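Local coordinates for RNA-binding protein with serine-rich domain 1 (Homo sapiens, PDB 4A8X) that binds RNA and serves in pre- and post-splicing mRNP complexes, including the exon junction complex, here represented by its RRM domain, at residues I24-Y28 with K62-M67; I9-N15 with I72-T78. All coordinates share one frame; numbering follows the deposited sequence.

Contact 1 joins the end of helix 18-26 and the turn after it to helix 57-67, and contact 2 runs from the last hydrogen-bonded pair of strands 6-10 and 75-82 into the loop after strand 6-10 and the turn of I72-Q75. Their centres lie about 14 Å apart, and along the chain contact 1 is nested inside the loop that contact 2 closes. The two meet in one hydrophobic interior: F25 CZ comes to 3.6 Å from I9 CD1, and M67 CE stands 3.6 Å from I72 CG1. Both contacts also reach chains of other proteins, consistent with the role of this domain in forming the ASAP complex.

Contact 1. Residues I24-Y28 with K62-M67; sequences IFSTY and KALKHM
Y28 lays its ring into a hollow of helix 57-67 outlined by K62, A63, H66 and M67. The near end of the ring settles against A63, with Y28 CG 3.9 Å from A63 CA. From that same side rise two bumps: H66 CB, 3.5 Å from Y28 CE1, and M67 CG, 3.7 Å from Y28 CE2. T27 CB covers the other face. The H66 imidazole leans on the ring at 39°, its rotation held by a 2.9 Å hydrogen bond from H66 ND1 to K62 O. An alanine in place of Y28 is likely to open a gap beside A63 and leave H66 and M67 without support. Toward I9 and I77 lies F25, A63 CB meeting its ring edge 4.2 Å from F25 CD1, and M67 CB lies 3.9 Å from F25 CE1. M67 bends at chi2 (-59°) and chi3 (-82°), which carries CE to 4.1 Å from I24 CG2. At the exposed K62 end a water bridges T27 O and K62 NZ. The contact joins the end of helix 18-26 and its following turn to helix 57-67: F25 and M67 face strands 71-72 and 75-82, while Y28 and H66 also pack against a chain of another protein.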
loop_
_atom_site.group_PDB
_atom_site.type_symbol
_atom_site.label_atom_id
_atom_site.label_comp_id
_atom_site.label_asym_id
_atom_site.label_seq_id
_atom_site.Cartn_x
_atom_site.Cartn_y
_atom_site.Cartn_z
ATOM N N ILE A 24 9.159 -8.024 9.327
ATOM C CA ILE A 24 8.401 -7.335 10.341
ATOM C C ILE A 24 8.170 -8.242 11.578
ATOM O O ILE A 24 8.365 -7.822 12.713
ATOM C CB ILE A 24 7.038 -6.847 9.743
ATOM C CG1 ILE A 24 7.276 -5.651 8.806
ATOM C CG2 ILE A 24 6.066 -6.505 10.832
ATOM C CD1 ILE A 24 6.049 -5.322 7.911
ATOM N N PHE A 25 7.729 -9.464 11.360
ATOM C CA PHE A 25 7.300 -10.306 12.469
ATOM C C PHE A 25 8.470 -10.992 13.184
ATOM O O PHE A 25 8.357 -11.439 14.335
ATOM C CB PHE A 25 6.222 -11.262 11.972
ATOM C CG PHE A 25 4.886 -10.579 11.888
ATOM C CD1 PHE A 25 4.084 -10.504 12.993
ATOM C CD2 PHE A 25 4.493 -9.923 10.723
ATOM C CE1 PHE A 25 2.861 -9.802 12.948
ATOM C CE2 PHE A 25 3.286 -9.218 10.676
ATOM C CZ PHE A 25 2.474 -9.169 11.810
ATOM N N SER A 26 9.607 -11.017 12.517
ATOM C CA SER A 26 10.834 -11.508 13.146
ATOM C C SER A 26 11.220 -10.588 14.299
ATOM O O SER A 26 11.941 -10.999 15.223
ATOM C CB SER A 26 11.968 -11.598 12.130
ATOM O OG SER A 26 11.802 -12.762 11.330
ATOM N N THR A 27 10.734 -9.350 14.259
ATOM C CA THR A 27 10.836 -8.443 15.409
ATOM C C THR A 27 10.384 -9.136 16.711
ATOM O O THR A 27 10.858 -8.778 17.788
ATOM C CB THR A 27 9.963 -7.134 15.220
ATOM O OG1 THR A 27 10.336 -6.470 14.011
ATOM C CG2 THR A 27 10.176 -6.132 16.384
ATOM N N TYR A 28 9.446 -10.083 16.613
ATOM C CA TYR A 28 8.762 -10.594 17.804
ATOM C C TYR A 28 9.214 -12.011 18.193
ATOM O O TYR A 28 8.795 -12.523 19.230
ATOM C CB TYR A 28 7.211 -10.482 17.671
ATOM C CG TYR A 28 6.829 -9.060 17.393
ATOM C CD1 TYR A 28 6.916 -8.105 18.377
ATOM C CD2 TYR A 28 6.438 -8.644 16.110
ATOM C CE1 TYR A 28 6.622 -6.775 18.141
ATOM C CE2 TYR A 28 6.161 -7.295 15.857
ATOM C CZ TYR A 28 6.233 -6.376 16.878
ATOM O OH TYR A 28 5.960 -5.045 16.663
ATOM N N LYS A 62 3.466 -12.224 21.948
ATOM C CA LYS A 62 4.103 -10.910 21.796
ATOM C C LYS A 62 3.705 -10.263 20.482
ATOM O O LYS A 62 3.417 -9.048 20.425
ATOM C CB LYS A 62 5.619 -11.021 21.830
ATOM C CG LYS A 62 6.321 -9.667 22.084
ATOM C CD LYS A 62 7.840 -9.805 22.145
ATOM C CE LYS A 62 8.523 -8.425 22.132
ATOM N NZ LYS A 62 10.013 -8.514 22.320
ATOM N N ALA A 63 3.722 -11.067 19.432
ATOM C CA ALA A 63 3.332 -10.562 18.109
ATOM C C ALA A 63 1.889 -10.098 18.114
ATOM O O ALA A 63 1.557 -9.034 17.574
ATOM C CB ALA A 63 3.519 -11.615 17.046
ATOM N N LEU A 64 1.021 -10.899 18.704
ATOM C CA LEU A 64 -0.399 -10.544 18.779
ATOM C C LEU A 64 -0.598 -9.256 19.593
ATOM O O LEU A 64 -1.366 -8.386 19.212
ATOM C CB LEU A 64 -1.185 -11.684 19.433
ATOM C CG LEU A 64 -1.270 -13.011 18.657
ATOM C CD1 LEU A 64 -1.908 -14.104 19.503
ATOM C CD2 LEU A 64 -2.088 -12.832 17.369
ATOM N N LYS A 65 0.078 -9.196 20.735
ATOM C CA LYS A 65 0.116 -8.025 21.613
ATOM C C LYS A 65 0.472 -6.701 20.869
ATOM O O LYS A 65 -0.259 -5.703 20.989
ATOM C CB LYS A 65 1.114 -8.342 22.749
ATOM C CG LYS A 65 1.144 -7.389 23.905
ATOM C CD LYS A 65 2.110 -7.869 25.019
ATOM C CE LYS A 65 2.606 -6.679 25.847
ATOM N NZ LYS A 65 3.621 -7.033 26.878
ATOM N N HIS A 66 1.559 -6.708 20.084
ATOM C CA HIS A 66 2.043 -5.512 19.377
ATOM C C HIS A 66 1.413 -5.244 18.011
ATOM O O HIS A 66 1.469 -4.117 17.527
ATOM C CB HIS A 66 3.568 -5.567 19.219
ATOM C CG HIS A 66 4.297 -5.516 20.526
ATOM N ND1 HIS A 66 4.190 -6.512 21.471
ATOM C CD2 HIS A 66 5.100 -4.569 21.064
ATOM C CE1 HIS A 66 4.912 -6.189 22.535
ATOM N NE2 HIS A 66 5.474 -5.019 22.310
ATOM N N MET A 67 0.839 -6.248 17.364
ATOM C CA MET A 67 0.447 -6.055 15.962
ATOM C C MET A 67 -1.029 -6.303 15.601
ATOM O O MET A 67 -1.433 -6.006 14.484
ATOM C CB MET A 67 1.348 -6.886 15.048
ATOM C CG MET A 67 2.742 -6.288 14.870
ATOM S SD MET A 67 2.813 -4.601 14.168
ATOM C CE MET A 67 2.652 -4.942 12.393
HETATM O O HOH W 1 11.468 -9.808 20.457
#

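Contact 2. Residues I9-N15 with I72-T78; sequences IGRLTRN and IDGQEIT
A single carboxylate oxygen of D73 takes two side-chain donors from the loop after strand 6-10: T13 OG1 at 2.7 Å from D73 OD2, on its anti lone pair, and N15 ND2 at 2.8 Å from the same oxygen, on its syn side. T13 holds OG1 between its backbone N and carbonyl carbon (chi1 81°), where it also accepts from N15 N in an ST turn. D73 OD1 and N15 ND2 each bond the backbone of another protein's chain as well, which ties this corner to the interface.

Further back, Q75 NE2 donates to R11 O at 2.9 Å; R11 O lies in the Q75 amide plane, while NE2 sits 55° above the plane of the R11 carbonyl. The R11 chain folds back over Q75, so that guanidinium and amide stack with planes 15° apart. One water joins R11 O, T13 N and I72 O; a second ties R11 NE to E76 O. Toward helix 18-26, where L12 also touches I21, L12 CD2 lies 4.1 Å from both I72 CD1 and I77 CG2.

G10 and T78 form a hydrogen-bonded antiparallel pair, G10 N to T78 O at 3.0 Å and T78 N to G10 O at 3.2 Å. Beyond it strand 6-10 gives way to loop, the backbones draw apart by T13 and D73, and 72-75 makes a type I' turn. Pairing of the first strand with the last, with 46-54 on its other side, is the strand order of the βαββαβ RRM fold.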
loop_
_atom_site.group_PDB
_atom_site.type_symbol
_atom_site.label_atom_id
_atom_site.label_comp_id
_atom_site.label_asym_id
_atom_site.label_seq_id
_atom_site.Cartn_x
_atom_site.Cartn_y
_atom_site.Cartn_z
ATOM N N ILE A 9 -2.368 -13.260 10.001
ATOM C CA ILE A 9 -2.269 -11.823 9.768
ATOM C C ILE A 9 -3.193 -11.422 8.616
ATOM O O ILE A 9 -3.080 -11.966 7.519
ATOM C CB ILE A 9 -0.821 -11.424 9.370
ATOM C CG1 ILE A 9 0.197 -11.965 10.372
ATOM C CG2 ILE A 9 -0.696 -9.921 9.215
ATOM C CD1 ILE A 9 -0.114 -11.634 11.847
ATOM N N GLY A 10 -4.094 -10.469 8.870
ATOM C CA GLY A 10 -5.115 -10.088 7.905
ATOM C C GLY A 10 -5.006 -8.630 7.471
ATOM O O GLY A 10 -4.344 -7.819 8.128
ATOM N N ARG A 11 -5.666 -8.315 6.361
ATOM C CA ARG A 11 -5.730 -6.951 5.814
ATOM C C ARG A 11 -4.376 -6.446 5.290
ATOM O O ARG A 11 -4.039 -5.279 5.416
ATOM C CB ARG A 11 -6.295 -5.986 6.867
ATOM C CG ARG A 11 -7.769 -6.228 7.269
ATOM C CD ARG A 11 -8.772 -5.838 6.144
ATOM N NE ARG A 11 -8.733 -4.406 5.785
ATOM C CZ ARG A 11 -9.072 -3.899 4.591
ATOM N NH1 ARG A 11 -9.490 -4.691 3.605
ATOM N NH2 ARG A 11 -8.975 -2.587 4.371
ATOM N N LEU A 12 -3.601 -7.333 4.702
ATOM C CA LEU A 12 -2.330 -6.956 4.122
ATOM C C LEU A 12 -2.615 -6.278 2.795
ATOM O O LEU A 12 -3.380 -6.830 1.981
ATOM C CB LEU A 12 -1.464 -8.206 3.900
ATOM C CG LEU A 12 -1.000 -8.957 5.162
ATOM C CD1 LEU A 12 -0.104 -10.186 4.841
ATOM C CD2 LEU A 12 -0.225 -8.006 6.103
ATOM N N THR A 13 -2.027 -5.106 2.550
ATOM C CA THR A 13 -2.170 -4.493 1.240
ATOM C C THR A 13 -1.521 -5.312 0.126
ATOM O O THR A 13 -0.693 -6.204 0.382
ATOM C CB THR A 13 -1.641 -3.059 1.170
ATOM O OG1 THR A 13 -0.241 -3.087 1.013
ATOM C CG2 THR A 13 -2.041 -2.248 2.397
ATOM N N ARG A 14 -1.902 -4.992 -1.123
ATOM C CA ARG A 14 -1.315 -5.616 -2.298
ATOM C C ARG A 14 0.178 -5.290 -2.505
ATOM O O ARG A 14 0.839 -5.893 -3.337
ATOM C CB ARG A 14 -2.167 -5.220 -3.518
ATOM C CG ARG A 14 -1.758 -5.765 -4.870
ATOM C CD ARG A 14 -3.004 -5.744 -5.781
ATOM N NE ARG A 14 -3.978 -6.742 -5.338
ATOM C CZ ARG A 14 -5.252 -6.774 -5.711
ATOM N NH1 ARG A 14 -5.751 -5.850 -6.534
ATOM N NH2 ARG A 14 -6.036 -7.738 -5.256
ATOM N N ASN A 15 0.725 -4.309 -1.781
ATOM C CA ASN A 15 2.166 -4.062 -1.833
ATOM C C ASN A 15 2.974 -5.036 -0.929
ATOM O O ASN A 15 4.194 -5.149 -1.075
ATOM C CB ASN A 15 2.517 -2.634 -1.332
ATOM C CG ASN A 15 2.125 -1.547 -2.285
ATOM O OD1 ASN A 15 2.222 -1.687 -3.511
ATOM N ND2 ASN A 15 1.686 -0.427 -1.731
ATOM N N ILE A 72 0.552 -1.900 8.663
ATOM C CA ILE A 72 1.533 -2.299 7.657
ATOM C C ILE A 72 1.150 -1.664 6.305
ATOM O O ILE A 72 -0.002 -1.787 5.858
ATOM C CB ILE A 72 1.652 -3.833 7.513
ATOM C CG1 ILE A 72 1.993 -4.542 8.853
ATOM C CG2 ILE A 72 2.715 -4.166 6.402
ATOM C CD1 ILE A 72 2.203 -6.096 8.753
ATOM N N ASP A 73 2.108 -0.981 5.702
ATOM C CA ASP A 73 1.918 -0.196 4.479
ATOM C C ASP A 73 0.680 0.684 4.507
ATOM O O ASP A 73 -0.127 0.659 3.557
ATOM C CB ASP A 73 1.858 -1.116 3.245
ATOM C CG ASP A 73 1.901 -0.347 1.949
ATOM O OD1 ASP A 73 2.549 0.727 1.894
ATOM O OD2 ASP A 73 1.266 -0.828 0.972
ATOM N N GLY A 74 0.501 1.424 5.604
ATOM C CA GLY A 74 -0.512 2.453 5.699
ATOM C C GLY A 74 -1.896 1.941 5.995
ATOM O O GLY A 74 -2.865 2.681 5.910
ATOM N N GLN A 75 -1.993 0.664 6.332
ATOM C CA GLN A 75 -3.270 0.032 6.586
ATOM C C GLN A 75 -3.242 -0.726 7.921
ATOM O O GLN A 75 -2.279 -1.427 8.247
ATOM C CB GLN A 75 -3.614 -0.936 5.431
ATOM C CG GLN A 75 -5.007 -1.529 5.516
ATOM C CD GLN A 75 -5.497 -1.963 4.158
ATOM O OE1 GLN A 75 -5.923 -1.129 3.341
ATOM N NE2 GLN A 75 -5.382 -3.270 3.877
ATOM N N GLU A 76 -4.305 -0.578 8.698
ATOM C CA GLU A 76 -4.452 -1.336 9.933
ATOM C C GLU A 76 -4.671 -2.846 9.663
ATOM O O GLU A 76 -5.444 -3.232 8.781
ATOM C CB GLU A 76 -5.556 -0.744 10.784
ATOM C CG GLU A 76 -5.749 -1.446 12.122
ATOM C CD GLU A 76 -6.732 -0.740 13.066
ATOM O OE1 GLU A 76 -6.819 0.520 13.048
ATOM O OE2 GLU A 76 -7.401 -1.468 13.833
ATOM N N ILE A 77 -3.937 -3.699 10.389
ATOM C CA ILE A 77 -3.986 -5.159 10.146
ATOM C C ILE A 77 -4.610 -5.865 11.355
ATOM O O ILE A 77 -4.762 -5.273 12.418
ATOM C CB ILE A 77 -2.576 -5.794 9.927
ATOM C CG1 ILE A 77 -1.719 -5.606 11.179
ATOM C CG2 ILE A 77 -1.848 -5.197 8.688
ATOM C CD1 ILE A 77 -0.637 -6.659 11.315
ATOM N N THR A 78 -5.017 -7.103 11.160
ATOM C CA THR A 78 -5.528 -7.954 12.246
ATOM C C THR A 78 -4.476 -9.046 12.523
ATOM O O THR A 78 -3.749 -9.444 11.621
ATOM C CB THR A 78 -6.848 -8.637 11.867
ATOM O OG1 THR A 78 -6.673 -9.464 10.695
ATOM C CG2 THR A 78 -7.943 -7.589 11.605
HETATM O O HOH W 2 -1.457 -4.214 5.268
HETATM O O HOH W 3 -7.842 -2.630 7.935
#